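Local coordinates for protein periplasmic beta-glucosidase (Pseudomonas aeruginosa, PDB 6R5T) that probably hydrolyses terminal, non-reducing beta-D-glucosyl residues in the periplasm, releasing beta-D-glucose, as a member of glycoside hydrolase family 3, at residues Ala39-Gly44 / Asp63-Ser68; Ala382-Leu387 / Leu464-Asp469; Leu607-Tyr612 / Gly719-Gln724. The protein carries 1 engineered substitution. All blocks are in the same frame, centred on the assembly; numbering follows the deposited sequence.

The three contacts illustrate how the chemistry of an interface follows its place in the fold. Contact 1 joins the C-terminal ends of two neighbouring barrel helices; it is partly buried, with an arginine-glutamine hydrogen bond at its more accessible side. Contact 2, buried, in a different domain, sets a helix on a strand chiefly through methyl groups. Contact 3, again partly buried, pairs two loops and relies on one carbonyl held by two donors. Contacts 2 and 3 lie about 16 Å apart at their nearest atoms, whereas contact 1 is about 38 Å or more from either. The three share no helix or strand.

Contact 1 (Ala39-Gly44 / Asp63-Ser68); sequences ADIRAG and DQVRHS
R42 and Q64 lie side by side and point the same way, and their ends are joined by a hydrogen bond from R42 NH1 to Q64 OE1 of 3.0 Å. The N-H...O angle is 160°, and the oxygen lies in the guanidinium plane. The amide stands almost perpendicular to that plane, and the donor lies above the carbonyl plane of Q64, not on a lone pair. A bend at chi3 (-68°) turns the arginine tip toward the amide, while its CD also passes the H67 ring obliquely, 3.8 Å from CD2. Within its own helix, A39 CA rests against one face of the guanidinium, near its rim. The amide is held at its second atom too, because Q64 NE2 donates to A60 O one turn earlier.

Nearer the barrel, I41 crosses Q64 at about a right angle. CG2 of I41, anti to its own backbone N, reaches Q64 CB at 3.5 Å and V65 CG2 at 3.8 Å, adding an apolar layer beneath the polar one. The backbones draw closest at S68, whose CA lies 3.0 Å from R42 O in a CA-H...O contact.

What positions S68 is the type I turn V65-S68: V65 O accepts from both S68 N and S68 OG, the latter at 2.8 Å, so the serine hydroxyl is tied back into its own turn. Across the contact, a Schellman motif at G44 ends helix 34-42, G44 N bonding to I41 O. Helices 34-42 and 55-65 lead out of the adjacent strands 24-26 and 48-50, and their side-by-side packing is that of consecutive helices in the outer ring of a TIM barrel.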
loop_
_atom_site.group_PDB
_atom_site.type_symbol
_atom_site.label_atom_id
_atom_site.label_comp_id
_atom_site.label_asym_id
_atom_site.label_seq_id
_atom_site.Cartn_x
_atom_site.Cartn_y
_atom_site.Cartn_z
ATOM N N ALA A 39 35.214 -7.217 -31.426
ATOM C CA ALA A 39 35.997 -6.118 -32.049
ATOM C C ALA A 39 36.103 -4.975 -31.043
ATOM O O ALA A 39 37.163 -4.374 -30.914
ATOM C CB ALA A 39 35.358 -5.647 -33.327
ATOM N N ASP A 40 35.032 -4.722 -30.294
ATOM C CA ASP A 40 35.059 -3.631 -29.297
ATOM C C ASP A 40 36.012 -3.990 -28.174
ATOM O O ASP A 40 36.703 -3.081 -27.674
ATOM C CB ASP A 40 33.662 -3.299 -28.771
ATOM C CG ASP A 40 32.854 -2.399 -29.685
ATOM O OD1 ASP A 40 33.364 -2.005 -30.757
ATOM O OD2 ASP A 40 31.698 -2.101 -29.321
ATOM N N ILE A 41 36.070 -5.241 -27.744
ATOM C CA ILE A 41 37.039 -5.650 -26.695
ATOM C C ILE A 41 38.464 -5.400 -27.218
ATOM O O ILE A 41 39.280 -4.842 -26.473
ATOM C CB ILE A 41 36.847 -7.102 -26.271
ATOM C CG1 ILE A 41 35.464 -7.331 -25.641
ATOM C CG2 ILE A 41 38.000 -7.538 -25.390
ATOM C CD1 ILE A 41 35.106 -8.807 -25.568
ATOM N N ARG A 42 38.733 -5.759 -28.471
ATOM C CA ARG A 42 40.101 -5.614 -29.034
ATOM C C ARG A 42 40.461 -4.133 -29.047
ATOM O O ARG A 42 41.645 -3.834 -28.947
ATOM C CB ARG A 42 40.179 -6.218 -30.439
ATOM C CG ARG A 42 40.077 -7.742 -30.491
ATOM C CD ARG A 42 40.433 -8.307 -31.886
ATOM N NE ARG A 42 39.464 -7.965 -32.919
ATOM C CZ ARG A 42 38.390 -8.703 -33.227
ATOM N NH1 ARG A 42 38.108 -9.808 -32.562
ATOM N NH2 ARG A 42 37.563 -8.303 -34.174
ATOM N N ALA A 43 39.479 -3.236 -29.185
ATOM C CA ALA A 43 39.651 -1.773 -29.284
ATOM C C ALA A 43 39.743 -1.111 -27.900
ATOM O O ALA A 43 39.881 0.095 -27.850
ATOM C CB ALA A 43 38.505 -1.225 -30.082
ATOM N N GLY A 44 39.614 -1.854 -26.804
ATOM C CA GLY A 44 39.633 -1.269 -25.445
ATOM C C GLY A 44 38.309 -0.596 -25.074
ATOM O O GLY A 44 38.285 0.216 -24.130
ATOM N N ASP A 63 40.707 -13.474 -24.270
ATOM C CA ASP A 63 41.742 -13.564 -25.323
ATOM C C ASP A 63 41.753 -12.298 -26.182
ATOM O O ASP A 63 42.830 -11.959 -26.685
ATOM C CB ASP A 63 41.571 -14.790 -26.203
ATOM C CG ASP A 63 41.956 -16.107 -25.555
ATOM O OD1 ASP A 63 42.611 -16.147 -24.493
ATOM O OD2 ASP A 63 41.565 -17.109 -26.114
ATOM N N GLN A 64 40.614 -11.652 -26.400
ATOM C CA GLN A 64 40.520 -10.475 -27.284
ATOM C C GLN A 64 41.257 -9.304 -26.650
ATOM O O GLN A 64 41.668 -8.393 -27.390
ATOM C CB GLN A 64 39.082 -10.100 -27.591
ATOM C CG GLN A 64 38.297 -11.248 -28.199
ATOM C CD GLN A 64 39.060 -11.893 -29.328
ATOM O OE1 GLN A 64 39.405 -11.214 -30.299
ATOM N NE2 GLN A 64 39.368 -13.180 -29.180
ATOM N N VAL A 65 41.371 -9.281 -25.322
ATOM C CA VAL A 65 42.037 -8.166 -24.591
ATOM C C VAL A 65 43.497 -8.030 -25.036
ATOM O O VAL A 65 43.991 -6.904 -25.056
ATOM C CB VAL A 65 41.923 -8.400 -23.080
ATOM C CG1 VAL A 65 42.839 -7.525 -22.294
ATOM C CG2 VAL A 65 40.484 -8.209 -22.634
ATOM N N ARG A 66 44.148 -9.152 -25.315
ATOM C CA ARG A 66 45.579 -9.170 -25.727
ATOM C C ARG A 66 45.769 -8.262 -26.944
ATOM O O ARG A 66 46.939 -7.886 -27.218
ATOM C CB ARG A 66 46.032 -10.589 -26.080
ATOM C CG ARG A 66 45.959 -11.617 -24.953
ATOM C CD ARG A 66 47.053 -12.684 -25.086
ATOM N NE ARG A 66 46.713 -14.109 -25.161
ATOM C CZ ARG A 66 46.389 -14.763 -26.282
ATOM N NH1 ARG A 66 46.260 -14.107 -27.427
ATOM N NH2 ARG A 66 46.154 -16.067 -26.243
ATOM N N HIS A 67 44.721 -7.945 -27.719
ATOM C CA HIS A 67 44.851 -7.143 -28.961
ATOM C C HIS A 67 44.681 -5.645 -28.697
ATOM O O HIS A 67 44.883 -4.864 -29.614
ATOM C CB HIS A 67 43.875 -7.594 -30.050
ATOM C CG HIS A 67 44.099 -8.992 -30.492
ATOM N ND1 HIS A 67 45.217 -9.380 -31.231
ATOM C CD2 HIS A 67 43.372 -10.110 -30.280
ATOM C CE1 HIS A 67 45.141 -10.675 -31.467
ATOM N NE2 HIS A 67 44.017 -11.148 -30.901
ATOM N N SER A 68 44.296 -5.227 -27.491
ATOM C CA SER A 68 44.095 -3.786 -27.194
ATOM C C SER A 68 45.445 -3.177 -26.841
ATOM O O SER A 68 46.412 -3.925 -26.575
ATOM C CB SER A 68 43.076 -3.565 -26.069
ATOM O OG SER A 68 43.522 -4.137 -24.869
#

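Contact 2 (Ala382-Leu387 / Leu464-Asp469); sequences AVIGPL and LRTARD
Strand 382-384 and helix 464-468 run nearly antiparallel, their axes 8.3 Å apart at closest approach and 153° between their directions. The closest CA pair is A382 and A467, 5.6 Å apart. Small side chains permit this: A382 CB, pointing at the helix, meets T466 CG2 at 3.9 Å and A467 CA at 4.2 Å.

T466 presents its methyl to the strand and its hydroxyl elsewhere. With chi1 at -56°, CG2 stands anti to the backbone N and faces A382, while OG1 turns back along the helix to bond E462 O. The polar atom of this residue is therefore satisfied inside its own helix.

This is the helix-on-sheet layer of an alpha/beta domain. Helix 456-468 belongs to the beta-alpha-beta crossover that leaves strand 423-427 and returns as strand 472-478, passing over strand 380-384, which lies between those two in the parallel part of the sheet. T466 also touches L425 and A427 of the first of these strands, and A467 touches V473 of the second.

Two residues further along the strand, I384 extends its longer branch toward the helix, and CD1 ends 4.2 Å from A467 CB. L506 of helix 497-508 packs against both I384 and A467, closing the apolar group from the side of the next helix.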
loop_
_atom_site.group_PDB
_atom_site.type_symbol
_atom_site.label_atom_id
_atom_site.label_comp_id
_atom_site.label_asym_id
_atom_site.label_seq_id
_atom_site.Cartn_x
_atom_site.Cartn_y
_atom_site.Cartn_z
ATOM N N ALA A 382 -1.347 -41.625 -4.495
ATOM C CA ALA A 382 -1.665 -40.829 -5.710
ATOM C C ALA A 382 -0.860 -39.519 -5.645
ATOM O O ALA A 382 -0.898 -38.840 -4.613
ATOM C CB ALA A 382 -3.127 -40.561 -5.837
ATOM N N VAL A 383 -0.100 -39.228 -6.696
ATOM C CA VAL A 383 0.722 -37.991 -6.786
ATOM C C VAL A 383 0.067 -37.158 -7.882
ATOM O O VAL A 383 0.052 -37.562 -9.066
ATOM C CB VAL A 383 2.192 -38.301 -7.062
ATOM C CG1 VAL A 383 2.986 -37.012 -7.145
ATOM C CG2 VAL A 383 2.748 -39.259 -6.041
ATOM N N ILE A 384 -0.522 -36.041 -7.504
ATOM C CA ILE A 384 -1.459 -35.324 -8.373
ATOM C C ILE A 384 -1.122 -33.836 -8.397
ATOM O O ILE A 384 -0.885 -33.276 -7.333
ATOM C CB ILE A 384 -2.934 -35.569 -7.951
ATOM C CG1 ILE A 384 -3.271 -37.067 -8.102
ATOM C CG2 ILE A 384 -3.879 -34.706 -8.720
ATOM C CD1 ILE A 384 -4.610 -37.442 -7.535
ATOM N N GLY A 385 -1.182 -33.237 -9.584
ATOM C CA GLY A 385 -1.085 -31.773 -9.714
ATOM C C GLY A 385 -0.045 -31.357 -10.739
ATOM O O GLY A 385 0.870 -32.127 -11.057
ATOM N N PRO A 386 -0.171 -30.120 -11.237
ATOM C CA PRO A 386 0.696 -29.657 -12.337
ATOM C C PRO A 386 2.151 -29.428 -11.932
ATOM O O PRO A 386 2.980 -29.304 -12.807
ATOM C CB PRO A 386 0.011 -28.375 -12.795
ATOM C CG PRO A 386 -0.771 -27.894 -11.595
ATOM C CD PRO A 386 -1.229 -29.161 -10.909
ATOM N N LEU A 387 2.453 -29.389 -10.649
ATOM C CA LEU A 387 3.855 -29.189 -10.214
ATOM C C LEU A 387 4.524 -30.508 -9.847
ATOM O O LEU A 387 5.743 -30.522 -9.596
ATOM C CB LEU A 387 3.852 -28.149 -9.097
ATOM C CG LEU A 387 3.451 -26.770 -9.633
ATOM C CD1 LEU A 387 3.107 -25.827 -8.526
ATOM C CD2 LEU A 387 4.557 -26.190 -10.529
ATOM N N LEU A 464 -9.480 -37.820 -10.249
ATOM C CA LEU A 464 -10.421 -38.433 -9.266
ATOM C C LEU A 464 -10.331 -39.958 -9.381
ATOM O O LEU A 464 -10.267 -40.591 -8.345
ATOM C CB LEU A 464 -11.833 -37.954 -9.497
ATOM C CG LEU A 464 -12.115 -36.493 -9.199
ATOM C CD1 LEU A 464 -13.556 -36.144 -9.481
ATOM C CD2 LEU A 464 -11.757 -36.193 -7.748
ATOM N N ARG A 465 -10.221 -40.527 -10.595
ATOM C CA ARG A 465 -9.996 -41.985 -10.693
ATOM C C ARG A 465 -8.720 -42.410 -9.995
ATOM O O ARG A 465 -8.697 -43.466 -9.389
ATOM C CB ARG A 465 -9.845 -42.450 -12.154
ATOM C CG ARG A 465 -11.138 -42.381 -12.912
ATOM C CD ARG A 465 -11.009 -43.030 -14.276
ATOM N NE ARG A 465 -10.129 -42.314 -15.181
ATOM C CZ ARG A 465 -8.945 -42.752 -15.577
ATOM N NH1 ARG A 465 -8.459 -43.898 -15.131
ATOM N NH2 ARG A 465 -8.227 -42.038 -16.429
ATOM N N THR A 466 -7.634 -41.636 -10.161
ATOM C CA THR A 466 -6.343 -41.955 -9.558
ATOM C C THR A 466 -6.492 -41.890 -8.037
ATOM O O THR A 466 -6.053 -42.807 -7.363
ATOM C CB THR A 466 -5.312 -40.970 -10.134
ATOM O OG1 THR A 466 -5.379 -41.127 -11.547
ATOM C CG2 THR A 466 -3.929 -41.214 -9.606
ATOM N N ALA A 467 -7.148 -40.843 -7.516
ATOM C CA ALA A 467 -7.283 -40.678 -6.047
ATOM C C ALA A 467 -8.109 -41.840 -5.465
ATOM O O ALA A 467 -7.730 -42.437 -4.430
ATOM C CB ALA A 467 -7.895 -39.349 -5.744
ATOM N N ARG A 468 -9.149 -42.222 -6.176
ATOM C CA ARG A 468 -10.071 -43.301 -5.711
ATOM C C ARG A 468 -9.316 -44.630 -5.656
ATOM O O ARG A 468 -9.673 -45.498 -4.856
ATOM C CB ARG A 468 -11.252 -43.376 -6.662
ATOM C CG ARG A 468 -12.289 -42.283 -6.518
ATOM C CD ARG A 468 -13.262 -42.419 -7.661
ATOM N NE ARG A 468 -13.981 -41.190 -7.891
ATOM C CZ ARG A 468 -14.330 -40.732 -9.057
ATOM N NH1 ARG A 468 -14.010 -41.401 -10.157
ATOM N NH2 ARG A 468 -15.035 -39.616 -9.125
ATOM N N ASP A 469 -8.259 -44.793 -6.426
ATOM C CA ASP A 469 -7.488 -46.046 -6.470
ATOM C C ASP A 469 -6.345 -46.019 -5.464
ATOM O O ASP A 469 -5.529 -46.944 -5.485
ATOM C CB ASP A 469 -6.973 -46.268 -7.892
ATOM C CG ASP A 469 -6.683 -47.730 -8.178
ATOM O OD1 ASP A 469 -7.512 -48.579 -7.748
ATOM O OD2 ASP A 469 -5.632 -48.000 -8.809
#

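Contact 3 (Leu607-Tyr612 / Gly719-Gln724); sequences LYPFGY and GLDSAQ
S722 stands against F610 with its OG directed at the phenylalanine's carbonyl and its CB at the ring edge, near the ring plane. The hydroxyl donates to F610 O at 2.7 Å, tilted 19° from the carbonyl plane, while the backbone N of S722 reaches the same oxygen at 3.1 Å, in that plane. With chi1 at 69°, OG sits between its own backbone N and carbonyl carbon, which brings the hydroxyl to the oxygen that the backbone N already meets. P609 lies next to this pair: its CB touches S722 OG, and its CG packs on A723 CB at 3.9 Å.

On the other flank, Y612 and D721 lie side by side, pointing the same way. D721 OD2 approaches the ring edge, 3.8 Å from CD1, with carboxylate and ring planes 45° apart. The carboxylate is fixed from its own loop: OD1 accepts from A723 N through its anti lone pair, forming an Asx turn, and OD2 takes Q724 NE2 at 2.7 Å. The phenol of Y612 is anchored separately, at L366 O.

Between the flanks, G611 closes in on D721, whose CB lies 3.2 Å from G611 O. G611 has a positive phi in the type II turn P609-Y612, and Q656 donates to its carbonyl oxygen from strand 651-660. F610 itself stacks on Y578 and meets W98.

The chemistry implies a loop-to-loop clasp between the C-terminal family 3 domain and the fibronectin type III-like domain: two donors on one buried carbonyl would hold S722 in place, and the Asx turn is consistent with a hairpin loop kept in shape to offer them.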
loop_
_atom_site.group_PDB
_atom_site.type_symbol
_atom_site.label_atom_id
_atom_site.label_comp_id
_atom_site.label_asym_id
_atom_site.label_seq_id
_atom_site.Cartn_x
_atom_site.Cartn_y
_atom_site.Cartn_z
ATOM N N LEU A 607 -2.724 -15.327 8.337
ATOM C CA LEU A 607 -3.079 -16.750 8.512
ATOM C C LEU A 607 -1.927 -17.457 9.221
ATOM O O LEU A 607 -2.178 -18.191 10.174
ATOM C CB LEU A 607 -3.350 -17.415 7.163
ATOM C CG LEU A 607 -3.770 -18.877 7.300
ATOM C CD1 LEU A 607 -5.014 -19.049 8.179
ATOM C CD2 LEU A 607 -4.057 -19.472 5.954
ATOM N N TYR A 608 -0.690 -17.188 8.792
ATOM C CA TYR A 608 0.512 -17.790 9.427
ATOM C C TYR A 608 1.444 -16.625 9.716
ATOM O O TYR A 608 1.798 -15.896 8.790
ATOM C CB TYR A 608 1.192 -18.813 8.532
ATOM C CG TYR A 608 0.318 -19.921 8.009
ATOM C CD1 TYR A 608 -0.186 -20.904 8.840
ATOM C CD2 TYR A 608 0.051 -20.021 6.662
ATOM C CE1 TYR A 608 -0.953 -21.946 8.332
ATOM C CE2 TYR A 608 -0.714 -21.049 6.142
ATOM C CZ TYR A 608 -1.218 -22.026 6.983
ATOM O OH TYR A 608 -1.961 -23.069 6.467
ATOM N N PRO A 609 1.847 -16.432 10.967
ATOM C CA PRO A 609 2.690 -15.272 11.301
ATOM C C PRO A 609 4.173 -15.533 11.013
ATOM O O PRO A 609 4.623 -16.615 10.800
ATOM C CB PRO A 609 2.490 -15.142 12.795
ATOM C CG PRO A 609 2.302 -16.571 13.217
ATOM C CD PRO A 609 1.494 -17.242 12.128
ATOM N N PHE A 610 4.914 -14.446 10.991
ATOM C CA PHE A 610 6.384 -14.482 10.933
ATOM C C PHE A 610 6.924 -15.430 11.991
ATOM O O PHE A 610 6.468 -15.403 13.155
ATOM C CB PHE A 610 6.912 -13.085 11.191
ATOM C CG PHE A 610 8.404 -12.993 11.113
ATOM C CD1 PHE A 610 9.072 -12.823 9.897
ATOM C CD2 PHE A 610 9.165 -13.037 12.275
ATOM C CE1 PHE A 610 10.455 -12.672 9.877
ATOM C CE2 PHE A 610 10.540 -12.881 12.243
ATOM C CZ PHE A 610 11.183 -12.724 11.054
ATOM N N GLY A 611 7.824 -16.300 11.591
ATOM C CA GLY A 611 8.473 -17.261 12.494
ATOM C C GLY A 611 7.662 -18.531 12.701
ATOM O O GLY A 611 8.140 -19.389 13.479
ATOM N N TYR A 612 6.541 -18.716 11.999
ATOM C CA TYR A 612 5.673 -19.909 12.166
ATOM C C TYR A 612 6.272 -21.107 11.437
ATOM O O TYR A 612 6.728 -21.007 10.282
ATOM C CB TYR A 612 4.272 -19.629 11.644
ATOM C CG TYR A 612 3.316 -20.763 11.788
ATOM C CD1 TYR A 612 2.746 -21.096 12.989
ATOM C CD2 TYR A 612 3.017 -21.519 10.684
ATOM C CE1 TYR A 612 1.848 -22.155 13.072
ATOM C CE2 TYR A 612 2.150 -22.593 10.748
ATOM C CZ TYR A 612 1.549 -22.891 11.925
ATOM O OH TYR A 612 0.693 -23.970 11.918
ATOM N N GLY A 719 9.923 -16.828 22.068
ATOM C CA GLY A 719 9.008 -17.913 21.701
ATOM C C GLY A 719 9.448 -18.571 20.406
ATOM O O GLY A 719 10.506 -18.249 19.849
ATOM N N LEU A 720 8.648 -19.543 19.986
ATOM C CA LEU A 720 8.937 -20.316 18.747
ATOM C C LEU A 720 8.220 -19.757 17.513
ATOM O O LEU A 720 8.383 -20.323 16.423
ATOM C CB LEU A 720 8.553 -21.774 19.013
ATOM C CG LEU A 720 9.247 -22.402 20.204
ATOM C CD1 LEU A 720 8.869 -23.869 20.301
ATOM C CD2 LEU A 720 10.771 -22.279 20.140
ATOM N N ASP A 721 7.507 -18.642 17.662
ATOM C CA ASP A 721 7.084 -17.800 16.528
ATOM C C ASP A 721 6.748 -16.419 17.096
ATOM O O ASP A 721 6.710 -16.227 18.304
ATOM C CB ASP A 721 5.988 -18.448 15.667
ATOM C CG ASP A 721 4.683 -18.692 16.343
ATOM O OD1 ASP A 721 4.180 -17.755 16.952
ATOM O OD2 ASP A 721 4.179 -19.821 16.264
ATOM N N SER A 722 6.458 -15.467 16.239
ATOM C CA SER A 722 6.178 -14.078 16.643
ATOM C C SER A 722 4.836 -13.936 17.358
ATOM O O SER A 722 4.640 -12.884 18.022
ATOM C CB SER A 722 6.304 -13.162 15.475
ATOM O OG SER A 722 5.272 -13.359 14.526
ATOM N N ALA A 723 3.931 -14.892 17.216
ATOM C CA ALA A 723 2.600 -14.855 17.863
ATOM C C ALA A 723 2.547 -15.589 19.204
ATOM O O ALA A 723 1.539 -15.389 19.914
ATOM C CB ALA A 723 1.590 -15.458 16.939
ATOM N N GLN A 724 3.466 -16.494 19.483
ATOM C CA GLN A 724 3.407 -17.411 20.664
ATOM C C GLN A 724 4.605 -17.096 21.554
ATOM O O GLN A 724 5.566 -17.856 21.595
ATOM C CB GLN A 724 3.389 -18.878 20.248
ATOM C CG GLN A 724 2.185 -19.197 19.370
ATOM C CD GLN A 724 2.050 -20.684 19.166
ATOM O OE1 GLN A 724 1.425 -21.379 19.978
ATOM N NE2 GLN A 724 2.692 -21.200 18.118
#